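Local coordinates for D-alanyl-D-alanine carboxypeptidase (Penicillin binding protein) family protein (Francisella tularensis subsp. tularensis, PDB 6OSU) that probably removes the C-terminal D-alanine from peptidoglycan precursors as a serine-type D-Ala-D-Ala carboxypeptidase of the peptidase S11 family, at residues 31-36 / 50-55; 87-92 / 114-119; 128-133 / 138-143; 291-296 / 323-328. All coordinates share one frame; numbering follows the deposited sequence.

Contact 1: 31-36 / 50-55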
loop_
_atom_site.group_PDB
_atom_site.type_symbol
_atom_site.label_atom_id
_atom_site.label_comp_id
_atom_site.label_asym_id
_atom_site.label_seq_id
_atom_site.Cartn_x
_atom_site.Cartn_y
_atom_site.Cartn_z
ATOM N N ALA A 31 0.761 13.054 18.217
ATOM C CA ALA A 31 0.146 12.296 19.298
ATOM C C ALA A 31 -0.096 10.854 18.870
ATOM O O ALA A 31 -0.412 10.578 17.709
ATOM C CB ALA A 31 -1.164 12.951 19.731
ATOM N N ASN A 32 0.068 9.928 19.810
ATOM C CA ASN A 32 -0.172 8.517 19.533
ATOM C C ASN A 32 -1.663 8.294 19.312
ATOM O O ASN A 32 -2.469 8.440 20.238
ATOM C CB ASN A 32 0.356 7.651 20.673
ATOM C CG ASN A 32 1.597 6.871 20.284
ATOM O OD1 ASN A 32 2.426 7.348 19.507
ATOM N ND2 ASN A 32 1.724 5.659 20.810
ATOM N N ILE A 33 -2.029 7.937 18.082
ATOM C CA ILE A 33 -3.430 7.788 17.716
ATOM C C ILE A 33 -4.042 6.606 18.461
ATOM O O ILE A 33 -3.359 5.630 18.804
ATOM C CB ILE A 33 -3.556 7.625 16.190
ATOM C CG1 ILE A 33 -4.996 7.851 15.727
ATOM C CG2 ILE A 33 -3.043 6.263 15.745
ATOM C CD1 ILE A 33 -5.320 9.302 15.455
ATOM N N GLU A 34 -5.344 6.696 18.731
ATOM C CA GLU A 34 -6.074 5.641 19.426
ATOM C C GLU A 34 -7.294 5.243 18.611
ATOM O O GLU A 34 -8.166 6.077 18.345
ATOM C CB GLU A 34 -6.502 6.086 20.827
ATOM C CG GLU A 34 -5.476 5.831 21.918
ATOM C CD GLU A 34 -6.104 5.799 23.304
ATOM O OE1 GLU A 34 -7.283 5.395 23.416
ATOM O OE2 GLU A 34 -5.423 6.181 24.279
ATOM N N LEU A 35 -7.350 3.976 18.220
ATOM C CA LEU A 35 -8.528 3.354 17.638
ATOM C C LEU A 35 -8.872 2.121 18.462
ATOM O O LEU A 35 -8.065 1.641 19.263
ATOM C CB LEU A 35 -8.291 2.966 16.172
ATOM C CG LEU A 35 -7.463 3.907 15.292
ATOM C CD1 LEU A 35 -7.234 3.277 13.927
ATOM C CD2 LEU A 35 -8.132 5.262 15.153
ATOM N N ASP A 36 -10.081 1.602 18.270
ATOM C CA ASP A 36 -10.466 0.355 18.919
ATOM C C ASP A 36 -10.300 -0.849 18.001
ATOM O O ASP A 36 -10.777 -1.940 18.332
ATOM C CB ASP A 36 -11.901 0.442 19.460
ATOM C CG ASP A 36 -12.930 0.758 18.388
ATOM O OD1 ASP A 36 -12.729 0.386 17.214
ATOM O OD2 ASP A 36 -13.953 1.386 18.737
ATOM N N ILE A 50 7.284 3.260 9.111
ATOM C CA ILE A 50 6.031 3.081 9.831
ATOM C C ILE A 50 5.845 4.280 10.751
ATOM O O ILE A 50 6.706 4.568 11.591
ATOM C CB ILE A 50 6.034 1.767 10.626
ATOM C CG1 ILE A 50 6.121 0.573 9.669
ATOM C CG2 ILE A 50 4.812 1.686 11.533
ATOM C CD1 ILE A 50 6.539 -0.714 10.345
ATOM N N VAL A 51 4.727 4.984 10.591
ATOM C CA VAL A 51 4.451 6.179 11.382
ATOM C C VAL A 51 3.400 5.950 12.458
ATOM O O VAL A 51 3.254 6.804 13.349
ATOM C CB VAL A 51 4.034 7.364 10.484
ATOM C CG1 VAL A 51 5.134 7.675 9.479
ATOM C CG2 VAL A 51 2.713 7.065 9.775
ATOM N N SER A 52 2.670 4.837 12.411
ATOM C CA SER A 52 1.626 4.540 13.381
ATOM C C SER A 52 1.290 3.061 13.279
ATOM O O SER A 52 1.168 2.530 12.172
ATOM C CB SER A 52 0.378 5.396 13.130
ATOM O OG SER A 52 -0.665 5.064 14.032
ATOM N N GLU A 53 1.157 2.399 14.428
ATOM C CA GLU A 53 0.789 0.988 14.425
ATOM C C GLU A 53 0.416 0.552 15.831
ATOM O O GLU A 53 0.913 1.100 16.819
ATOM C CB GLU A 53 1.927 0.106 13.885
ATOM C CG GLU A 53 3.202 0.103 14.728
ATOM C CD GLU A 53 3.186 -0.944 15.831
ATOM O OE1 GLU A 53 4.064 -0.891 16.716
ATOM O OE2 GLU A 53 2.297 -1.819 15.821
ATOM N N LYS A 54 -0.465 -0.444 15.903
ATOM C CA LYS A 54 -0.719 -1.193 17.128
ATOM C C LYS A 54 -0.843 -2.664 16.768
ATOM O O LYS A 54 -1.555 -3.014 15.820
ATOM C CB LYS A 54 -1.989 -0.724 17.857
ATOM C CG LYS A 54 -2.295 -1.545 19.111
ATOM C CD LYS A 54 -3.414 -0.942 19.960
ATOM C CE LYS A 54 -4.795 -1.386 19.493
ATOM N NZ LYS A 54 -5.870 -0.894 20.405
ATOM N N ASN A 55 -0.139 -3.516 17.517
ATOM C CA ASN A 55 -0.220 -4.970 17.355
ATOM C C ASN A 55 0.067 -5.388 15.916
ATOM O O ASN A 55 -0.510 -6.348 15.400
ATOM C CB ASN A 55 -1.587 -5.492 17.807
ATOM C CG ASN A 55 -1.836 -5.275 19.282
ATOM O OD1 ASN A 55 -0.971 -5.548 20.116
ATOM N ND2 ASN A 55 -3.025 -4.781 19.614
#

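Contact 2: 87-92 / 114-119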
loop_
_atom_site.group_PDB
_atom_site.type_symbol
_atom_site.label_atom_id
_atom_site.label_comp_id
_atom_site.label_asym_id
_atom_site.label_seq_id
_atom_site.Cartn_x
_atom_site.Cartn_y
_atom_site.Cartn_z
ATOM N N THR A 87 -5.772 -12.615 -22.255
ATOM C CA THR A 87 -5.916 -14.067 -22.238
ATOM C C THR A 87 -7.310 -14.468 -21.765
ATOM O O THR A 87 -7.843 -13.905 -20.807
ATOM C CB THR A 87 -4.847 -14.694 -21.336
ATOM O OG1 THR A 87 -3.545 -14.390 -21.854
ATOM C CG2 THR A 87 -5.015 -16.208 -21.255
ATOM N N MET A 88 -7.900 -15.445 -22.451
ATOM C CA MET A 88 -9.248 -15.924 -22.160
ATOM C C MET A 88 -9.165 -17.198 -21.324
ATOM O O MET A 88 -8.657 -18.220 -21.796
ATOM C CB MET A 88 -10.017 -16.180 -23.455
ATOM C CG MET A 88 -10.030 -15.000 -24.418
ATOM S SD MET A 88 -10.978 -13.592 -23.807
ATOM C CE MET A 88 -12.615 -14.309 -23.687
ATOM N N ILE A 89 -9.676 -17.143 -20.104
ATOM C CA ILE A 89 -9.587 -18.252 -19.156
ATOM C C ILE A 89 -10.902 -19.018 -19.168
ATOM O O ILE A 89 -11.969 -18.395 -19.076
ATOM C CB ILE A 89 -9.263 -17.758 -17.736
ATOM C CG1 ILE A 89 -7.826 -17.257 -17.674
ATOM C CG2 ILE A 89 -9.486 -18.863 -16.715
ATOM C CD1 ILE A 89 -7.739 -15.835 -17.253
ATOM N N PRO A 90 -10.876 -20.345 -19.267
ATOM C CA PRO A 90 -12.114 -21.115 -19.122
ATOM C C PRO A 90 -12.586 -21.115 -17.677
ATOM O O PRO A 90 -11.785 -21.138 -16.739
ATOM C CB PRO A 90 -11.713 -22.519 -19.584
ATOM C CG PRO A 90 -10.241 -22.592 -19.288
ATOM C CD PRO A 90 -9.705 -21.205 -19.519
ATOM N N ILE A 91 -13.900 -21.085 -17.502
ATOM C CA ILE A 91 -14.517 -21.104 -16.182
ATOM C C ILE A 91 -14.966 -22.531 -15.906
ATOM O O ILE A 91 -15.890 -23.038 -16.552
ATOM C CB ILE A 91 -15.694 -20.126 -16.093
ATOM C CG1 ILE A 91 -15.286 -18.747 -16.617
ATOM C CG2 ILE A 91 -16.205 -20.044 -14.663
ATOM C CD1 ILE A 91 -14.164 -18.100 -15.840
ATOM N N SER A 92 -14.314 -23.185 -14.949
ATOM C CA SER A 92 -14.736 -24.513 -14.535
ATOM C C SER A 92 -16.044 -24.437 -13.754
ATOM O O SER A 92 -16.447 -23.378 -13.260
ATOM C CB SER A 92 -13.658 -25.177 -13.678
ATOM O OG SER A 92 -13.426 -24.441 -12.489
ATOM N N ARG A 114 -8.402 -9.431 -17.732
ATOM C CA ARG A 114 -8.800 -8.096 -17.301
ATOM C C ARG A 114 -10.154 -8.124 -16.601
ATOM O O ARG A 114 -10.323 -7.511 -15.540
ATOM C CB ARG A 114 -8.818 -7.139 -18.496
ATOM C CG ARG A 114 -8.621 -5.678 -18.105
ATOM C CD ARG A 114 -8.488 -4.743 -19.308
ATOM N NE ARG A 114 -7.098 -4.496 -19.703
ATOM C CZ ARG A 114 -6.245 -3.721 -19.030
ATOM N NH1 ARG A 114 -6.623 -3.121 -17.906
ATOM N NH2 ARG A 114 -5.005 -3.550 -19.477
ATOM N N ASN A 115 -11.120 -8.859 -17.160
ATOM C CA ASN A 115 -12.430 -8.956 -16.520
ATOM C C ASN A 115 -12.357 -9.725 -15.205
ATOM O O ASN A 115 -12.956 -9.310 -14.205
ATOM C CB ASN A 115 -13.435 -9.608 -17.466
ATOM C CG ASN A 115 -13.864 -8.682 -18.586
ATOM O OD1 ASN A 115 -13.871 -7.462 -18.429
ATOM N ND2 ASN A 115 -14.236 -9.260 -19.723
ATOM N N LEU A 116 -11.634 -10.852 -15.185
ATOM C CA LEU A 116 -11.538 -11.653 -13.966
ATOM C C LEU A 116 -10.816 -10.897 -12.859
ATOM O O LEU A 116 -11.219 -10.964 -11.692
ATOM C CB LEU A 116 -10.827 -12.976 -14.252
ATOM C CG LEU A 116 -11.589 -14.028 -15.055
ATOM C CD1 LEU A 116 -10.718 -15.252 -15.279
ATOM C CD2 LEU A 116 -12.878 -14.409 -14.346
ATOM N N VAL A 117 -9.743 -10.179 -13.200
ATOM C CA VAL A 117 -9.023 -9.410 -12.191
ATOM C C VAL A 117 -9.892 -8.276 -11.669
ATOM O O VAL A 117 -9.883 -7.970 -10.470
ATOM C CB VAL A 117 -7.689 -8.893 -12.762
ATOM C CG1 VAL A 117 -7.032 -7.921 -11.798
ATOM C CG2 VAL A 117 -6.760 -10.054 -13.050
ATOM N N THR A 118 -10.660 -7.636 -12.555
ATOM C CA THR A 118 -11.586 -6.599 -12.114
ATOM C C THR A 118 -12.627 -7.173 -11.159
ATOM O O THR A 118 -12.933 -6.571 -10.121
ATOM C CB THR A 118 -12.262 -5.944 -13.321
ATOM O OG1 THR A 118 -11.264 -5.537 -14.265
ATOM C CG2 THR A 118 -13.052 -4.718 -12.887
ATOM N N GLY A 119 -13.176 -8.345 -11.487
ATOM C CA GLY A 119 -14.113 -8.984 -10.580
ATOM C C GLY A 119 -13.487 -9.296 -9.235
ATOM O O GLY A 119 -14.104 -9.088 -8.188
#

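Contact 3: 128-133 / 138-143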
loop_
_atom_site.group_PDB
_atom_site.type_symbol
_atom_site.label_atom_id
_atom_site.label_comp_id
_atom_site.label_asym_id
_atom_site.label_seq_id
_atom_site.Cartn_x
_atom_site.Cartn_y
_atom_site.Cartn_z
ATOM N N ALA A 128 -14.266 -15.599 -9.696
ATOM C CA ALA A 128 -13.188 -15.075 -10.528
ATOM C C ALA A 128 -11.825 -15.427 -9.947
ATOM O O ALA A 128 -10.911 -15.820 -10.684
ATOM C CB ALA A 128 -13.326 -13.561 -10.686
ATOM N N THR A 129 -11.674 -15.299 -8.626
ATOM C CA THR A 129 -10.419 -15.660 -7.974
ATOM C C THR A 129 -10.078 -17.125 -8.216
ATOM O O THR A 129 -8.934 -17.466 -8.535
ATOM C CB THR A 129 -10.510 -15.375 -6.475
ATOM O OG1 THR A 129 -10.933 -14.022 -6.274
ATOM C CG2 THR A 129 -9.156 -15.580 -5.808
ATOM N N ILE A 130 -11.068 -18.009 -8.073
ATOM C CA ILE A 130 -10.826 -19.436 -8.259
ATOM C C ILE A 130 -10.489 -19.737 -9.714
ATOM O O ILE A 130 -9.657 -20.606 -10.005
ATOM C CB ILE A 130 -12.042 -20.244 -7.767
ATOM C CG1 ILE A 130 -12.175 -20.126 -6.248
ATOM C CG2 ILE A 130 -11.941 -21.704 -8.188
ATOM C CD1 ILE A 130 -10.865 -20.328 -5.509
ATOM N N ALA A 131 -11.119 -19.021 -10.651
ATOM C CA ALA A 131 -10.857 -19.267 -12.067
ATOM C C ALA A 131 -9.436 -18.870 -12.444
ATOM O O ALA A 131 -8.790 -19.553 -13.246
ATOM C CB ALA A 131 -11.874 -18.522 -12.931
ATOM N N LEU A 132 -8.932 -17.769 -11.881
ATOM C CA LEU A 132 -7.545 -17.385 -12.130
ATOM C C LEU A 132 -6.578 -18.362 -11.473
ATOM O O LEU A 132 -5.544 -18.708 -12.058
ATOM C CB LEU A 132 -7.289 -15.966 -11.625
ATOM C CG LEU A 132 -7.891 -14.825 -12.443
ATOM C CD1 LEU A 132 -7.868 -13.527 -11.647
ATOM C CD2 LEU A 132 -7.150 -14.667 -13.758
ATOM N N ALA A 133 -6.903 -18.821 -10.263
ATOM C CA ALA A 133 -6.005 -19.710 -9.535
ATOM C C ALA A 133 -5.874 -21.058 -10.233
ATOM O O ALA A 133 -4.764 -21.578 -10.392
ATOM C CB ALA A 133 -6.498 -19.890 -8.099
ATOM N N GLY A 138 -2.933 -24.771 -11.842
ATOM C CA GLY A 138 -3.454 -26.104 -12.084
ATOM C C GLY A 138 -4.596 -26.436 -11.147
ATOM O O GLY A 138 -5.762 -26.463 -11.554
ATOM N N THR A 139 -4.270 -26.694 -9.888
ATOM C CA THR A 139 -5.251 -26.822 -8.824
ATOM C C THR A 139 -5.185 -25.593 -7.930
ATOM O O THR A 139 -4.213 -24.834 -7.953
ATOM C CB THR A 139 -5.007 -28.085 -7.989
ATOM O OG1 THR A 139 -3.726 -28.001 -7.351
ATOM C CG2 THR A 139 -5.057 -29.325 -8.867
ATOM N N THR A 140 -6.238 -25.398 -7.135
ATOM C CA THR A 140 -6.208 -24.320 -6.154
ATOM C C THR A 140 -5.191 -24.598 -5.053
ATOM O O THR A 140 -4.581 -23.661 -4.525
ATOM C CB THR A 140 -7.599 -24.097 -5.555
ATOM O OG1 THR A 140 -8.062 -25.307 -4.940
ATOM C CG2 THR A 140 -8.585 -23.678 -6.637
ATOM N N GLN A 141 -4.988 -25.873 -4.702
ATOM C CA GLN A 141 -3.995 -26.217 -3.686
ATOM C C GLN A 141 -2.593 -25.827 -4.136
ATOM O O GLN A 141 -1.831 -25.216 -3.375
ATOM C CB GLN A 141 -4.052 -27.711 -3.366
ATOM C CG GLN A 141 -5.284 -28.154 -2.592
ATOM C CD GLN A 141 -6.452 -28.502 -3.496
ATOM O OE1 GLN A 141 -6.413 -28.257 -4.704
ATOM N NE2 GLN A 141 -7.497 -29.085 -2.915
ATOM N N ALA A 142 -2.231 -26.179 -5.373
ATOM C CA ALA A 142 -0.926 -25.793 -5.899
ATOM C C ALA A 142 -0.770 -24.277 -5.930
ATOM O O ALA A 142 0.309 -23.749 -5.636
ATOM C CB ALA A 142 -0.725 -26.384 -7.292
ATOM N N PHE A 143 -1.841 -23.558 -6.273
ATOM C CA PHE A 143 -1.764 -22.102 -6.294
ATOM C C PHE A 143 -1.560 -21.547 -4.891
ATOM O O PHE A 143 -0.825 -20.569 -4.707
ATOM C CB PHE A 143 -3.022 -21.512 -6.929
ATOM C CG PHE A 143 -2.940 -20.031 -7.159
ATOM C CD1 PHE A 143 -2.385 -19.529 -8.327
ATOM C CD2 PHE A 143 -3.404 -19.140 -6.202
ATOM C CE1 PHE A 143 -2.301 -18.162 -8.541
ATOM C CE2 PHE A 143 -3.323 -17.774 -6.408
ATOM C CZ PHE A 143 -2.771 -17.281 -7.581
#

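Contact 4: 291-296 / 323-328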
loop_
_atom_site.group_PDB
_atom_site.type_symbol
_atom_site.label_atom_id
_atom_site.label_comp_id
_atom_site.label_asym_id
_atom_site.label_seq_id
_atom_site.Cartn_x
_atom_site.Cartn_y
_atom_site.Cartn_z
ATOM N N SER A 291 -5.777 0.031 2.639
ATOM C CA SER A 291 -6.088 1.242 1.896
ATOM C C SER A 291 -4.815 2.035 1.641
ATOM O O SER A 291 -3.823 1.914 2.367
ATOM C CB SER A 291 -7.104 2.112 2.642
ATOM O OG SER A 291 -6.563 2.572 3.868
ATOM N N SER A 292 -4.858 2.852 0.593
ATOM C CA SER A 292 -3.741 3.709 0.235
ATOM C C SER A 292 -4.275 5.029 -0.298
ATOM O O SER A 292 -5.254 5.054 -1.048
ATOM C CB SER A 292 -2.836 3.046 -0.810
ATOM O OG SER A 292 -1.635 3.781 -0.979
ATOM N N ALA A 293 -3.630 6.122 0.099
ATOM C CA ALA A 293 -4.026 7.451 -0.340
ATOM C C ALA A 293 -2.780 8.251 -0.684
ATOM O O ALA A 293 -1.765 8.160 0.009
ATOM C CB ALA A 293 -4.843 8.182 0.735
ATOM N N LYS A 294 -2.866 9.030 -1.758
ATOM C CA LYS A 294 -1.763 9.852 -2.234
ATOM C C LYS A 294 -2.210 11.306 -2.277
ATOM O O LYS A 294 -3.305 11.608 -2.762
ATOM C CB LYS A 294 -1.299 9.389 -3.619
ATOM C CG LYS A 294 -0.055 10.093 -4.134
ATOM C CD LYS A 294 0.447 9.452 -5.421
ATOM C CE LYS A 294 1.821 9.987 -5.802
ATOM N NZ LYS A 294 2.335 9.394 -7.070
ATOM N N GLN A 295 -1.370 12.200 -1.762
ATOM C CA GLN A 295 -1.657 13.633 -1.807
ATOM C C GLN A 295 -0.337 14.372 -1.959
ATOM O O GLN A 295 0.479 14.385 -1.033
ATOM C CB GLN A 295 -2.407 14.093 -0.561
ATOM C CG GLN A 295 -3.917 14.021 -0.708
ATOM C CD GLN A 295 -4.652 14.377 0.567
ATOM O OE1 GLN A 295 -4.038 14.718 1.579
ATOM N NE2 GLN A 295 -5.977 14.298 0.526
ATOM N N ASP A 296 -0.133 14.973 -3.131
ATOM C CA ASP A 296 1.068 15.747 -3.442
ATOM C C ASP A 296 2.329 14.893 -3.276
ATOM O O ASP A 296 3.214 15.176 -2.464
ATOM C CB ASP A 296 1.133 17.022 -2.594
ATOM C CG ASP A 296 2.232 17.967 -3.044
ATOM O OD1 ASP A 296 3.132 18.275 -2.234
ATOM O OD2 ASP A 296 2.195 18.402 -4.214
ATOM N N TYR A 323 -4.194 11.416 9.343
ATOM C CA TYR A 323 -3.161 11.726 10.327
ATOM C C TYR A 323 -1.769 11.682 9.703
ATOM O O TYR A 323 -0.947 12.577 9.937
ATOM C CB TYR A 323 -3.281 10.751 11.500
ATOM C CG TYR A 323 -2.107 10.700 12.447
ATOM C CD1 TYR A 323 -1.966 11.634 13.466
ATOM C CD2 TYR A 323 -1.156 9.689 12.346
ATOM C CE1 TYR A 323 -0.898 11.578 14.345
ATOM C CE2 TYR A 323 -0.086 9.623 13.218
ATOM C CZ TYR A 323 0.039 10.569 14.215
ATOM O OH TYR A 323 1.103 10.500 15.083
ATOM N N ALA A 324 -1.493 10.660 8.887
ATOM C CA ALA A 324 -0.176 10.544 8.268
ATOM C C ALA A 324 0.042 11.616 7.206
ATOM O O ALA A 324 1.120 12.218 7.137
ATOM C CB ALA A 324 0.002 9.153 7.664
ATOM N N LEU A 325 -0.970 11.872 6.374
ATOM C CA LEU A 325 -0.796 12.794 5.254
ATOM C C LEU A 325 -0.653 14.241 5.711
ATOM O O LEU A 325 -0.033 15.051 5.010
ATOM C CB LEU A 325 -1.972 12.664 4.286
ATOM C CG LEU A 325 -2.019 11.399 3.426
ATOM C CD1 LEU A 325 -3.415 11.187 2.859
ATOM C CD2 LEU A 325 -0.993 11.483 2.305
ATOM N N SER A 326 -1.207 14.591 6.872
ATOM C CA SER A 326 -1.226 15.977 7.318
ATOM C C SER A 326 -0.155 16.310 8.349
ATOM O O SER A 326 0.079 17.494 8.611
ATOM C CB SER A 326 -2.599 16.326 7.901
ATOM O OG SER A 326 -2.809 15.636 9.118
ATOM N N LYS A 327 0.497 15.314 8.947
ATOM C CA LYS A 327 1.477 15.579 9.989
ATOM C C LYS A 327 2.884 15.112 9.652
ATOM O O LYS A 327 3.805 15.375 10.433
ATOM C CB LYS A 327 1.029 14.939 11.312
ATOM C CG LYS A 327 -0.353 15.389 11.746
ATOM C CD LYS A 327 -0.484 15.472 13.250
ATOM C CE LYS A 327 -1.563 16.473 13.633
ATOM N NZ LYS A 327 -1.221 17.846 13.161
ATOM N N TYR A 328 3.091 14.455 8.512
ATOM C CA TYR A 328 4.381 13.868 8.185
ATOM C C TYR A 328 4.865 14.378 6.833
ATOM O O TYR A 328 4.168 15.109 6.124
ATOM C CB TYR A 328 4.312 12.338 8.211
ATOM C CG TYR A 328 4.307 11.783 9.613
ATOM C CD1 TYR A 328 5.494 11.437 10.244
ATOM C CD2 TYR A 328 3.119 11.626 10.316
ATOM C CE1 TYR A 328 5.502 10.936 11.532
ATOM C CE2 TYR A 328 3.116 11.126 11.607
ATOM C CZ TYR A 328 4.313 10.783 12.208
ATOM O OH TYR A 328 4.319 10.287 13.491
#

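Contact 1: 31-36 / 50-55
Ile33 meets Ser52 where the loop 31-36 runs past strand 50-54. Ile33 CB points toward the strand but stays 4.4 Å from Ser52 OG. At CB the side chain divides. The CG2 methyl of Ile33, wedged between the backbone N and the carbonyl carbon, comes within 3.2 Å of Ser52 OG, a close methyl-to-oxygen approach with no polar bond implied. Ile33 CG1 takes the other course: trans to the backbone N (chi1 -164°), it lies 5.4 Å from Ser52 OG, and Ile33 CD1 is farther still, at 6.5 Å. Further packing of the Ile33 side chain is on Lys319 and Leu320 of helix 310-327. The hydroxyl of Ser52 has its polar partner in the indole NE1 of Trp40.

Lys54 makes the second touch. A bend at chi3 (86°) brings Lys54 NZ to 3.5 Å from Leu35 O, too long to count as a bond here, while Leu35 itself packs on Trp40. The geometry thus places the loop between helix 310-327 and strand 50-54, one of the two outermost strands of the five-stranded antiparallel sheet that marks the catalytic domain of serine penicillin-binding proteins.

Contact 2: 87-92 / 114-119
Ile89, in the short strand 88-90, faces Leu116 of helix 113-123 with their CA atoms 8.6 Å apart, the nearest backbone approach of the two segments. At that spacing the backbones do not meet, and the contact is made by side chains. Leu116 points its CB at the strand, and its CG lies beside the backbone N (chi1 -72°), opposite the carbonyl carbon. From there the two methyls serve different partners. Leu116 CD1 sits against Ile89, 3.6 Å from Ile89 CD1 and 3.8 Å from Ile89 CB, so one methyl covers both the branch point and the tip; the side chains meet at a slant. Leu116 CD2 reaches less closely to Ile91 CD1, at 4.2 Å, where the two side chains run past each other in opposite senses.

Strand 88-90 pairs with strand 110-112 in a two-stranded antiparallel ribbon, and helix 113-123 follows directly, leading to Ser124, a predicted active-site residue that would be the first of an SxN-type motif. Leu116 is nevertheless about 11 Å from Lys67, measured between side chains, and makes apolar packing here. Helix 126-137 completes the buried cluster, with Leu132 touching both Ile89 and Leu116 and Ala131 touching Ile91.

Contact 3: 128-133 / 138-143
The Phe143 ring carries Ala133 CB on one face, a CH-pi contact with the methyl 3.9 Å from the ring centroid and 23° off the ring normal. The methyl is displaced toward the rim, which agrees with the equal distances of 3.7 Å from Ala133 CB to CG and CD2 of Phe143. On the CD1 side of the ring the neighbour is backbone, with Ala133 O 3.8 Å from Phe143 CD1. Phe143 CG stands trans to its backbone N (chi1 -172°), a setting that lays the ring against the preceding helix. A smaller touch joins Ile130 CG2 and Thr140 CG2 at 4.2 Å.

The turn between the helices is defined by its backbone. The chain turns sharply at Gly138, which leaves helical geometry with phi 91°, and the second helix sets off across the first. Thr139 serves as its N-cap, with Thr139 OG1 accepting from Ala142 N at 3.1 Å.

Around the corner between helices 126-137 and 140-154, Thr70 and Ile73 of helix 66-79 touch Phe143, helix 113-123 packs on Ala128 and Leu132, and helix 93-96 meets Ile130; the side chain of Ile130 is about 8 Å from that of Lys67, the predicted proton acceptor.

Contact 4: 291-296 / 323-328
Gln295, near the end of strand 288-295, and Leu325, in the last turn of helix 310-327, bring their CA atoms to 7.2 Å, the nearest backbone approach between the two segments. Leu325 is the sole residue of 323-328 that touches 291-296, and it meets two residues there, Ala293 and Gln295, which alternate with Lys294 and so direct their CB atoms at the helix while Lys294 directs its own away. The CG of Leu325 stands opposite the carbonyl carbon (chi1 -73°), and both of its methyls touch both residues. Leu325 CD1 meets Ala293 CB at 3.9 Å and Gln295 OE1 at 3.8 Å. Leu325 CD2 meets Ala293 O and Gln295 CB, each at 4.1 Å.

Gln295 extends beyond CG and passes Leu325 at about a right angle, so the amide flanks the leucine instead of running along it. Gln295 OE1 touches Leu325 by van der Waals contact, also coming within 4.0 Å of Leu325 CB; Gln295 NE2 gives a weak hydrogen bond to Asp272 O. The helix is running out at this point: Tyr328 N to Ala324 O is a weak bond of 3.3 Å, and Tyr328 has already left helical geometry.

Phe271 and Phe300 enlarge the apolar patch around Leu325, and Leu321, one turn earlier, packs on Ala293 and also touches Ser291. A late helix of the carboxypeptidase region, here 310-327, packed through such a row across a face of the antiparallel sheet is a feature of the penicillin-binding protein and beta-lactamase fold.

In the fold
From the N terminus the four contacts close in series, none enclosing or crossing another. Contact 1 closes a short loop around strand 39-44. Contact 2 spans the excursion that holds helix 93-96 and strand 110-112, and contact 3 closes the tight turn after helix 126-137. Contacts 2 and 3 share an interface, with Leu116 O 3.5 Å from Ala128 CB, and together tie the helical part. Contact 4 comes much later, joining strand 288-295 to helix 310-327, yet returns to contact 1: Tyr323 OH lies 3.0 Å from Ala31 O, a probable hydrogen bond. Contacts 1 and 4 thus draw both ends of the carboxypeptidase region onto one sheet, 34 to 39 Å between centres from the other pair.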